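Local atomic coordinates of AimR transcriptional regulator (Bacillus phage phi3T, PDB entry 5ZVV), a protein that activates transcription of the phage aimX locus as a homodimer, and is switched off by the arbitrium peptide in the choice between lysis and lysogeny. Residues 293-298 / 320-325; 342-347 / 364-369. One frame throughout, in Å; residues are numbered along the deposited sequence.

In the fold
Both interactions lie in the C-terminal part of an all-helical chain whose family belongs to the TPR clan. They come in series: interaction 1 closes before interaction 2 opens. Interaction 1 joins helix 291-304 to the loop that leads into helix 324-338. Interaction 2 joins helix 341-353 to helix 361-369. Helices 324-338 and 341-353 follow each other in the chain and link the two. The centres are 18 Å apart, and the nearest atoms about 6 Å apart without touching. Interaction 1 is buried and touches no other subunit. Interaction 2 lies farther out, where Tyr345 meets the second subunit of the dimer, the active form that the arbitrium peptide converts to an inactive monomer.

Interaction 1: residues 293-298 / 320-325; sequences YLQLRA and RDQDEN
Gln295 and Gln322 reach each other because both set CG anti to their own carbonyl carbon (chi1 -76° and -58°) and run extended beyond it. They come from opposite directions and meet through their amides. Gln295 NE2 donates to Gln322 OE1 at 2.8 Å. The bond is bent at the hydrogen, with an N-H...O angle of 144°. The acceptor lies close to the amide plane of Gln295, while the donor is tilted from the carbonyl plane of Gln322. The two amide planes stand nearly perpendicular. Gln295 NE2 also donates to the backbone O of Glu326, so two acceptors grip this buried NE2. In this all-helical array, consistent with the TPR clan of the family, the bond ties helix 291-304 to the turn between helices 307-318 and 324-338. Asp323 follows as the N-cap of the latter, its OD1 accepting from Glu326 N. Beside the amide pair, Leu294 and Arg320 cross at about a right angle. Arg320, bent at chi2 and chi3, brings its guanidinium beside Leu294. Leu294 CD1 comes 3.8 Å from Arg320 NH1, obliquely to the guanidinium. This NH1 hydrogen-bonds to the backbone O of Asp289. Leu294 also packs on Ile313 of helix 307-318.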
ATOM      1  N   TYR A 293     -24.109   5.600 -13.317  1.00 20.50           N
ATOM      2  CA  TYR A 293     -25.548   5.644 -13.551  1.00 20.69           C
ATOM      3  C   TYR A 293     -25.894   5.192 -14.962  1.00 19.49           C
ATOM      4  O   TYR A 293     -26.958   4.600 -15.181  1.00 21.20           O
ATOM      5  CB  TYR A 293     -26.080   7.050 -13.270  1.00 18.92           C
ATOM      6  CG  TYR A 293     -25.730   7.529 -11.880  1.00 20.42           C
ATOM      7  CD1 TYR A 293     -25.679   6.636 -10.816  1.00 22.16           C
ATOM      8  CD2 TYR A 293     -25.422   8.859 -11.636  1.00 17.63           C
ATOM      9  CE1 TYR A 293     -25.347   7.057  -9.549  1.00 20.63           C
ATOM     10  CE2 TYR A 293     -25.088   9.291 -10.372  1.00 21.28           C
ATOM     11  CZ  TYR A 293     -25.052   8.385  -9.330  1.00 23.49           C
ATOM     12  OH  TYR A 293     -24.719   8.808  -8.066  1.00 22.84           O
ATOM     13  N   LEU A 294     -25.005   5.452 -15.926  1.00 18.25           N
ATOM     14  CA  LEU A 294     -25.154   4.861 -17.252  1.00 18.25           C
ATOM     15  C   LEU A 294     -25.087   3.341 -17.182  1.00 20.14           C
ATOM     16  O   LEU A 294     -25.877   2.648 -17.834  1.00 18.50           O
ATOM     17  CB  LEU A 294     -24.074   5.398 -18.192  1.00 22.66           C
ATOM     18  CG  LEU A 294     -24.288   6.802 -18.753  1.00 23.54           C
ATOM     19  CD1 LEU A 294     -23.110   7.207 -19.635  1.00 29.95           C
ATOM     20  CD2 LEU A 294     -25.595   6.859 -19.528  1.00 23.62           C
ATOM     21  N   GLN A 295     -24.146   2.807 -16.394  1.00 22.91           N
ATOM     22  CA  GLN A 295     -24.054   1.361 -16.209  1.00 22.25           C
ATOM     23  C   GLN A 295     -25.336   0.797 -15.616  1.00 21.99           C
ATOM     24  O   GLN A 295     -25.823  -0.249 -16.055  1.00 18.35           O
ATOM     25  CB  GLN A 295     -22.873   1.012 -15.306  1.00 21.95           C
ATOM     26  CG  GLN A 295     -21.509   1.107 -15.955  1.00 24.37           C
ATOM     27  CD  GLN A 295     -20.434   0.503 -15.080  1.00 23.11           C
ATOM     28  OE1 GLN A 295     -20.699   0.102 -13.945  1.00 22.08           O
ATOM     29  NE2 GLN A 295     -19.216   0.425 -15.602  1.00 19.83           N
ATOM     30  N   LEU A 296     -25.888   1.476 -14.607  1.00 21.12           N
ATOM     31  CA  LEU A 296     -27.120   1.010 -13.981  1.00 21.08           C
ATOM     32  C   LEU A 296     -28.288   1.060 -14.956  1.00 21.41           C
ATOM     33  O   LEU A 296     -29.139   0.162 -14.966  1.00 20.62           O
ATOM     34  CB  LEU A 296     -27.415   1.843 -12.737  1.00 21.31           C
ATOM     35  CG  LEU A 296     -26.403   1.604 -11.615  1.00 22.71           C
ATOM     36  CD1 LEU A 296     -26.674   2.496 -10.417  1.00 21.03           C
ATOM     37  CD2 LEU A 296     -26.431   0.142 -11.217  1.00 19.29           C
ATOM     38  N   ARG A 297     -28.342   2.104 -15.789  1.00 19.46           N
ATOM     39  CA  ARG A 297     -29.397   2.199 -16.793  1.00 20.74           C
ATOM     40  C   ARG A 297     -29.281   1.078 -17.821  1.00 22.13           C
ATOM     41  O   ARG A 297     -30.293   0.497 -18.234  1.00 20.61           O
ATOM     42  CB  ARG A 297     -29.343   3.569 -17.469  1.00 22.13           C
ATOM     43  CG  ARG A 297     -30.383   3.792 -18.551  1.00 23.72           C
ATOM     44  CD  ARG A 297     -30.256   5.188 -19.137  1.00 25.55           C
ATOM     45  NE  ARG A 297     -31.199   5.406 -20.227  1.00 33.68           N
ATOM     46  CZ  ARG A 297     -31.253   6.513 -20.961  1.00 31.31           C
ATOM     47  NH1 ARG A 297     -30.411   7.513 -20.725  1.00 30.48           N
ATOM     48  NH2 ARG A 297     -32.147   6.618 -21.933  1.00 31.07           N
ATOM     49  N   ALA A 298     -28.055   0.758 -18.242  1.00 21.97           N
ATOM     50  CA  ALA A 298     -27.864  -0.360 -19.161  1.00 23.28           C
ATOM     51  C   ALA A 298     -28.245  -1.680 -18.500  1.00 24.38           C
ATOM     52  O   ALA A 298     -28.810  -2.566 -19.148  1.00 23.23           O
ATOM     53  CB  ALA A 298     -26.416  -0.396 -19.653  1.00 20.49           C
ATOM     54  N   ARG A 320     -15.189   5.789 -22.657  1.00 39.60           N
ATOM     55  CA  ARG A 320     -15.011   6.554 -21.434  1.00 36.99           C
ATOM     56  C   ARG A 320     -13.869   5.973 -20.606  1.00 32.56           C
ATOM     57  O   ARG A 320     -13.429   4.836 -20.810  1.00 35.86           O
ATOM     58  CB  ARG A 320     -16.299   6.565 -20.605  1.00 34.95           C
ATOM     59  CG  ARG A 320     -17.521   7.073 -21.352  1.00 33.93           C
ATOM     60  CD  ARG A 320     -17.500   8.584 -21.505  1.00 33.55           C
ATOM     61  NE  ARG A 320     -17.546   9.272 -20.217  1.00 32.85           N
ATOM     62  CZ  ARG A 320     -18.665   9.542 -19.552  1.00 34.73           C
ATOM     63  NH1 ARG A 320     -19.839   9.179 -20.048  1.00 33.03           N
ATOM     64  NH2 ARG A 320     -18.609  10.176 -18.388  1.00 35.01           N
ATOM     65  N   ASP A 321     -13.395   6.774 -19.654  1.00 32.42           N
ATOM     66  CA  ASP A 321     -12.282   6.380 -18.792  1.00 35.30           C
ATOM     67  C   ASP A 321     -12.831   5.678 -17.547  1.00 30.87           C
ATOM     68  O   ASP A 321     -12.830   6.207 -16.433  1.00 36.78           O
ATOM     69  CB  ASP A 321     -11.436   7.594 -18.431  1.00 35.55           C
ATOM     70  CG  ASP A 321     -10.161   7.226 -17.702  1.00 42.42           C
ATOM     71  OD1 ASP A 321      -9.837   6.024 -17.633  1.00 46.98           O
ATOM     72  OD2 ASP A 321      -9.481   8.143 -17.195  1.00 53.76           O
ATOM     73  N   GLN A 322     -13.303   4.452 -17.759  1.00 27.94           N
ATOM     74  CA  GLN A 322     -13.761   3.611 -16.659  1.00 31.48           C
ATOM     75  C   GLN A 322     -12.568   3.059 -15.888  1.00 29.70           C
ATOM     76  O   GLN A 322     -11.593   2.596 -16.484  1.00 34.61           O
ATOM     77  CB  GLN A 322     -14.606   2.450 -17.187  1.00 30.58           C
ATOM     78  CG  GLN A 322     -15.821   2.859 -17.999  1.00 22.66           C
ATOM     79  CD  GLN A 322     -16.687   1.673 -18.387  1.00 27.05           C
ATOM     80  OE1 GLN A 322     -17.695   1.388 -17.739  1.00 23.98           O
ATOM     81  NE2 GLN A 322     -16.298   0.978 -19.452  1.00 23.97           N
ATOM     82  N   ASP A 323     -12.645   3.104 -14.558  1.00 32.36           N
ATOM     83  CA  ASP A 323     -11.594   2.493 -13.757  1.00 31.62           C
ATOM     84  C   ASP A 323     -11.822   0.983 -13.675  1.00 28.81           C
ATOM     85  O   ASP A 323     -12.764   0.439 -14.256  1.00 29.16           O
ATOM     86  CB  ASP A 323     -11.500   3.157 -12.377  1.00 35.63           C
ATOM     87  CG  ASP A 323     -12.714   2.899 -11.484  1.00 31.55           C
ATOM     88  OD1 ASP A 323     -13.573   2.057 -11.813  1.00 34.52           O
ATOM     89  OD2 ASP A 323     -12.802   3.554 -10.425  1.00 32.43           O
ATOM     90  N   GLU A 324     -10.955   0.295 -12.932  1.00 28.12           N
ATOM     91  CA  GLU A 324     -10.948  -1.164 -12.986  1.00 29.02           C
ATOM     92  C   GLU A 324     -12.192  -1.765 -12.334  1.00 28.57           C
ATOM     93  O   GLU A 324     -12.733  -2.759 -12.829  1.00 31.41           O
ATOM     94  CB  GLU A 324      -9.669  -1.697 -12.343  1.00 35.20           C
ATOM     95  CG  GLU A 324      -8.408  -1.170 -13.021  1.00 32.10           C
ATOM     96  CD  GLU A 324      -7.139  -1.564 -12.300  1.00 43.69           C
ATOM     97  OE1 GLU A 324      -6.376  -2.393 -12.842  1.00 43.35           O
ATOM     98  OE2 GLU A 324      -6.907  -1.047 -11.186  1.00 48.73           O
ATOM     99  N   ASN A 325     -12.662  -1.178 -11.231  1.00 25.30           N
ATOM    100  CA  ASN A 325     -13.894  -1.650 -10.598  1.00 26.88           C
ATOM    101  C   ASN A 325     -15.089  -1.461 -11.531  1.00 25.35           C
ATOM    102  O   ASN A 325     -15.869  -2.399 -11.783  1.00 27.52           O
ATOM    103  CB  ASN A 325     -14.096  -0.905  -9.276  1.00 30.23           C
ATOM    104  CG  ASN A 325     -15.104  -1.575  -8.364  1.00 29.11           C
ATOM    105  OD1 ASN A 325     -16.238  -1.118  -8.234  1.00 24.45           O
ATOM    106  ND2 ASN A 325     -14.691  -2.661  -7.717  1.00 26.52           N
TER

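Interaction 2: residues 342-347 / 364-369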
ATOM      1  N   THR A 342     -16.116 -15.630 -21.227  1.00 35.47           N
ATOM      2  CA  THR A 342     -14.913 -14.803 -21.191  1.00 39.05           C
ATOM      3  C   THR A 342     -15.200 -13.417 -20.629  1.00 32.31           C
ATOM      4  O   THR A 342     -14.325 -12.809 -20.001  1.00 31.54           O
ATOM      5  CB  THR A 342     -14.292 -14.694 -22.587  1.00 37.77           C
ATOM      6  OG1 THR A 342     -13.150 -13.829 -22.535  1.00 48.69           O
ATOM      7  CG2 THR A 342     -15.285 -14.131 -23.582  1.00 39.77           C
ATOM      8  N   ASP A 343     -16.413 -12.903 -20.838  1.00 34.40           N
ATOM      9  CA  ASP A 343     -16.770 -11.609 -20.268  1.00 31.07           C
ATOM     10  C   ASP A 343     -16.844 -11.682 -18.750  1.00 27.56           C
ATOM     11  O   ASP A 343     -16.416 -10.753 -18.054  1.00 29.34           O
ATOM     12  CB  ASP A 343     -18.096 -11.126 -20.854  1.00 26.70           C
ATOM     13  CG  ASP A 343     -17.975 -10.716 -22.306  1.00 32.98           C
ATOM     14  OD1 ASP A 343     -16.918 -10.167 -22.677  1.00 35.27           O
ATOM     15  OD2 ASP A 343     -18.934 -10.941 -23.074  1.00 35.35           O
ATOM     16  N   TYR A 344     -17.383 -12.781 -18.218  1.00 25.91           N
ATOM     17  CA  TYR A 344     -17.380 -12.977 -16.772  1.00 29.91           C
ATOM     18  C   TYR A 344     -15.967 -13.189 -16.241  1.00 25.45           C
ATOM     19  O   TYR A 344     -15.656 -12.758 -15.124  1.00 27.90           O
ATOM     20  CB  TYR A 344     -18.285 -14.153 -16.405  1.00 26.37           C
ATOM     21  CG  TYR A 344     -19.735 -13.930 -16.773  1.00 34.03           C
ATOM     22  CD1 TYR A 344     -20.416 -12.798 -16.341  1.00 32.69           C
ATOM     23  CD2 TYR A 344     -20.420 -14.841 -17.568  1.00 38.07           C
ATOM     24  CE1 TYR A 344     -21.742 -12.587 -16.679  1.00 32.86           C
ATOM     25  CE2 TYR A 344     -21.746 -14.639 -17.911  1.00 33.81           C
ATOM     26  CZ  TYR A 344     -22.400 -13.508 -17.466  1.00 34.91           C
ATOM     27  OH  TYR A 344     -23.721 -13.303 -17.801  1.00 29.36           O
ATOM     28  N   TYR A 345     -15.099 -13.832 -17.027  1.00 31.00           N
ATOM     29  CA  TYR A 345     -13.699 -13.967 -16.634  1.00 29.49           C
ATOM     30  C   TYR A 345     -13.030 -12.603 -16.528  1.00 28.21           C
ATOM     31  O   TYR A 345     -12.322 -12.316 -15.555  1.00 30.35           O
ATOM     32  CB  TYR A 345     -12.953 -14.855 -17.633  1.00 29.37           C
ATOM     33  CG  TYR A 345     -13.505 -16.260 -17.768  1.00 34.54           C
ATOM     34  CD1 TYR A 345     -14.229 -16.848 -16.737  1.00 37.10           C
ATOM     35  CD2 TYR A 345     -13.297 -16.998 -18.927  1.00 34.06           C
ATOM     36  CE1 TYR A 345     -14.733 -18.131 -16.858  1.00 36.75           C
ATOM     37  CE2 TYR A 345     -13.798 -18.280 -19.057  1.00 34.44           C
ATOM     38  CZ  TYR A 345     -14.513 -18.841 -18.019  1.00 37.04           C
ATOM     39  OH  TYR A 345     -15.013 -20.117 -18.144  1.00 43.49           O
ATOM     40  N   LYS A 346     -13.249 -11.741 -17.526  1.00 28.37           N
ATOM     41  CA  LYS A 346     -12.658 -10.406 -17.492  1.00 25.37           C
ATOM     42  C   LYS A 346     -13.229  -9.580 -16.347  1.00 29.12           C
ATOM     43  O   LYS A 346     -12.492  -8.846 -15.676  1.00 29.32           O
ATOM     44  CB  LYS A 346     -12.872  -9.702 -18.833  1.00 28.83           C
ATOM     45  CG  LYS A 346     -12.134 -10.355 -19.996  1.00 35.89           C
ATOM     46  CD  LYS A 346     -11.978  -9.406 -21.178  1.00 39.02           C
ATOM     47  CE  LYS A 346     -13.091  -9.576 -22.197  1.00 47.55           C
ATOM     48  NZ  LYS A 346     -13.011 -10.893 -22.886  1.00 52.83           N
ATOM     49  N   SER A 347     -14.539  -9.687 -16.111  1.00 27.82           N
ATOM     50  CA  SER A 347     -15.144  -9.041 -14.950  1.00 27.61           C
ATOM     51  C   SER A 347     -14.447  -9.472 -13.665  1.00 26.97           C
ATOM     52  O   SER A 347     -14.120  -8.638 -12.809  1.00 27.55           O
ATOM     53  CB  SER A 347     -16.637  -9.367 -14.891  1.00 28.09           C
ATOM     54  OG  SER A 347     -17.183  -9.034 -13.625  1.00 31.21           O
ATOM     55  N   LEU A 364     -19.246 -14.546 -10.509  1.00 32.94           N
ATOM     56  CA  LEU A 364     -19.145 -15.883  -9.928  1.00 34.45           C
ATOM     57  C   LEU A 364     -20.516 -16.536  -9.809  1.00 40.68           C
ATOM     58  O   LEU A 364     -20.721 -17.660 -10.285  1.00 41.16           O
ATOM     59  CB  LEU A 364     -18.456 -15.811  -8.566  1.00 30.96           C
ATOM     60  CG  LEU A 364     -16.973 -15.438  -8.609  1.00 33.98           C
ATOM     61  CD1 LEU A 364     -16.419 -15.270  -7.203  1.00 33.52           C
ATOM     62  CD2 LEU A 364     -16.188 -16.487  -9.378  1.00 36.88           C
ATOM     63  N   LEU A 365     -21.474 -15.838  -9.183  1.00 33.91           N
ATOM     64  CA  LEU A 365     -22.843 -16.343  -9.126  1.00 37.01           C
ATOM     65  C   LEU A 365     -23.353 -16.695 -10.516  1.00 39.68           C
ATOM     66  O   LEU A 365     -23.963 -17.752 -10.716  1.00 41.12           O
ATOM     67  CB  LEU A 365     -23.767 -15.314  -8.471  1.00 35.23           C
ATOM     68  CG  LEU A 365     -23.676 -15.108  -6.957  1.00 41.62           C
ATOM     69  CD1 LEU A 365     -24.494 -13.896  -6.537  1.00 37.70           C
ATOM     70  CD2 LEU A 365     -24.134 -16.351  -6.208  1.00 36.23           C
ATOM     71  N   GLN A 366     -23.088 -15.829 -11.496  1.00 40.79           N
ATOM     72  CA  GLN A 366     -23.527 -16.116 -12.854  1.00 34.83           C
ATOM     73  C   GLN A 366     -22.801 -17.333 -13.412  1.00 38.55           C
ATOM     74  O   GLN A 366     -23.405 -18.156 -14.107  1.00 41.50           O
ATOM     75  CB  GLN A 366     -23.314 -14.893 -13.745  1.00 36.34           C
ATOM     76  CG  GLN A 366     -24.090 -14.949 -15.043  1.00 40.33           C
ATOM     77  CD  GLN A 366     -25.588 -15.039 -14.829  1.00 42.21           C
ATOM     78  OE1 GLN A 366     -26.120 -14.526 -13.845  1.00 36.90           O
ATOM     79  NE2 GLN A 366     -26.276 -15.701 -15.753  1.00 43.65           N
ATOM     80  N   LEU A 367     -21.511 -17.474 -13.101  1.00 40.41           N
ATOM     81  CA  LEU A 367     -20.809 -18.700 -13.463  1.00 40.13           C
ATOM     82  C   LEU A 367     -21.399 -19.903 -12.742  1.00 36.90           C
ATOM     83  O   LEU A 367     -21.394 -21.014 -13.283  1.00 35.54           O
ATOM     84  CB  LEU A 367     -19.317 -18.567 -13.153  1.00 39.77           C
ATOM     85  CG  LEU A 367     -18.509 -17.624 -14.048  1.00 35.12           C
ATOM     86  CD1 LEU A 367     -17.061 -17.555 -13.588  1.00 34.99           C
ATOM     87  CD2 LEU A 367     -18.584 -18.065 -15.501  1.00 31.90           C
ATOM     88  N   GLU A 368     -21.928 -19.697 -11.532  1.00 38.07           N
ATOM     89  CA  GLU A 368     -22.520 -20.801 -10.784  1.00 41.40           C
ATOM     90  C   GLU A 368     -23.818 -21.270 -11.427  1.00 47.54           C
ATOM     91  O   GLU A 368     -24.089 -22.475 -11.481  1.00 53.55           O
ATOM     92  CB  GLU A 368     -22.761 -20.387  -9.332  1.00 37.90           C
ATOM     93  CG  GLU A 368     -23.326 -21.498  -8.466  1.00 40.06           C
ATOM     94  CD  GLU A 368     -23.585 -21.055  -7.042  1.00 44.98           C
ATOM     95  OE1 GLU A 368     -24.289 -21.784  -6.310  1.00 51.11           O
ATOM     96  OE2 GLU A 368     -23.084 -19.980  -6.652  1.00 41.68           O
ATOM     97  N   ARG A 369     -24.637 -20.332 -11.914  1.00 44.84           N
ATOM     98  CA  ARG A 369     -25.857 -20.711 -12.619  1.00 44.86           C
ATOM     99  C   ARG A 369     -25.550 -21.491 -13.890  1.00 40.72           C
ATOM    100  O   ARG A 369     -26.326 -22.370 -14.281  1.00 42.97           O
ATOM    101  CB  ARG A 369     -26.682 -19.471 -12.965  1.00 51.40           C
ATOM    102  CG  ARG A 369     -27.119 -18.618 -11.783  1.00 50.96           C
ATOM    103  CD  ARG A 369     -27.992 -17.468 -12.277  1.00 59.38           C
ATOM    104  NE  ARG A 369     -28.310 -16.494 -11.236  1.00 63.08           N
ATOM    105  CZ  ARG A 369     -29.019 -15.388 -11.447  1.00 67.39           C
ATOM    106  NH1 ARG A 369     -29.483 -15.119 -12.660  1.00 68.05           N
ATOM    107  NH2 ARG A 369     -29.264 -14.551 -10.448  1.00 71.78           N
TER
HETATM  108  O   HOH W   1     -25.422 -14.978 -18.846  1.00 41.29           O
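Tyr344 and Gln366 meet where the short segments 342-347 and 364-369 run roughly antiparallel, with 151° between their N-to-C directions and their axes 10.1 Å apart at closest approach. Tyr344 can be followed outward. Its CB touches Leu367 CD2 at 4.0 Å. Beyond CB, the ring turns one face to Gln366. Gln366 CB sits over this face, 4.2 Å from the ring centroid, in a CH-pi contact shifted toward the rim. Farther out, Tyr344 CZ lies 3.3 Å from Gln366 CG. At the tip, Tyr344 OH is 3.2 Å from the same CG. It also pairs with a water at 2.6 Å, which lies in the ring plane at its edge. This water accepts a weak bond from Gln366 NE2. In Gln366, CG is anti to the backbone N (chi1 -163°), and the chain then bends at chi2. This bend leaves CG against the phenol oxygen and NE2 near the water. Tyr344 also packs on Tyr332 and Leu336 of helix 324-338.

Leu367 meets both tyrosines. Besides CD2 at Tyr344 CB, its CD1 meets the edge of the Tyr345 ring at CE1, 4.1 Å away, and these two side chains cross at about a right angle. Tyr345 continues to the second subunit, packing on Leu379 of that subunit and making a weak hydrogen bond to its Glu375. The contact thus joins the consecutive helices 341-353 and 361-369 near the C-terminal end of the chain, beside the second subunit. With apolar and CH-pi contacts and one weak water link, the pairing rests on shape more than on directed polar bonds.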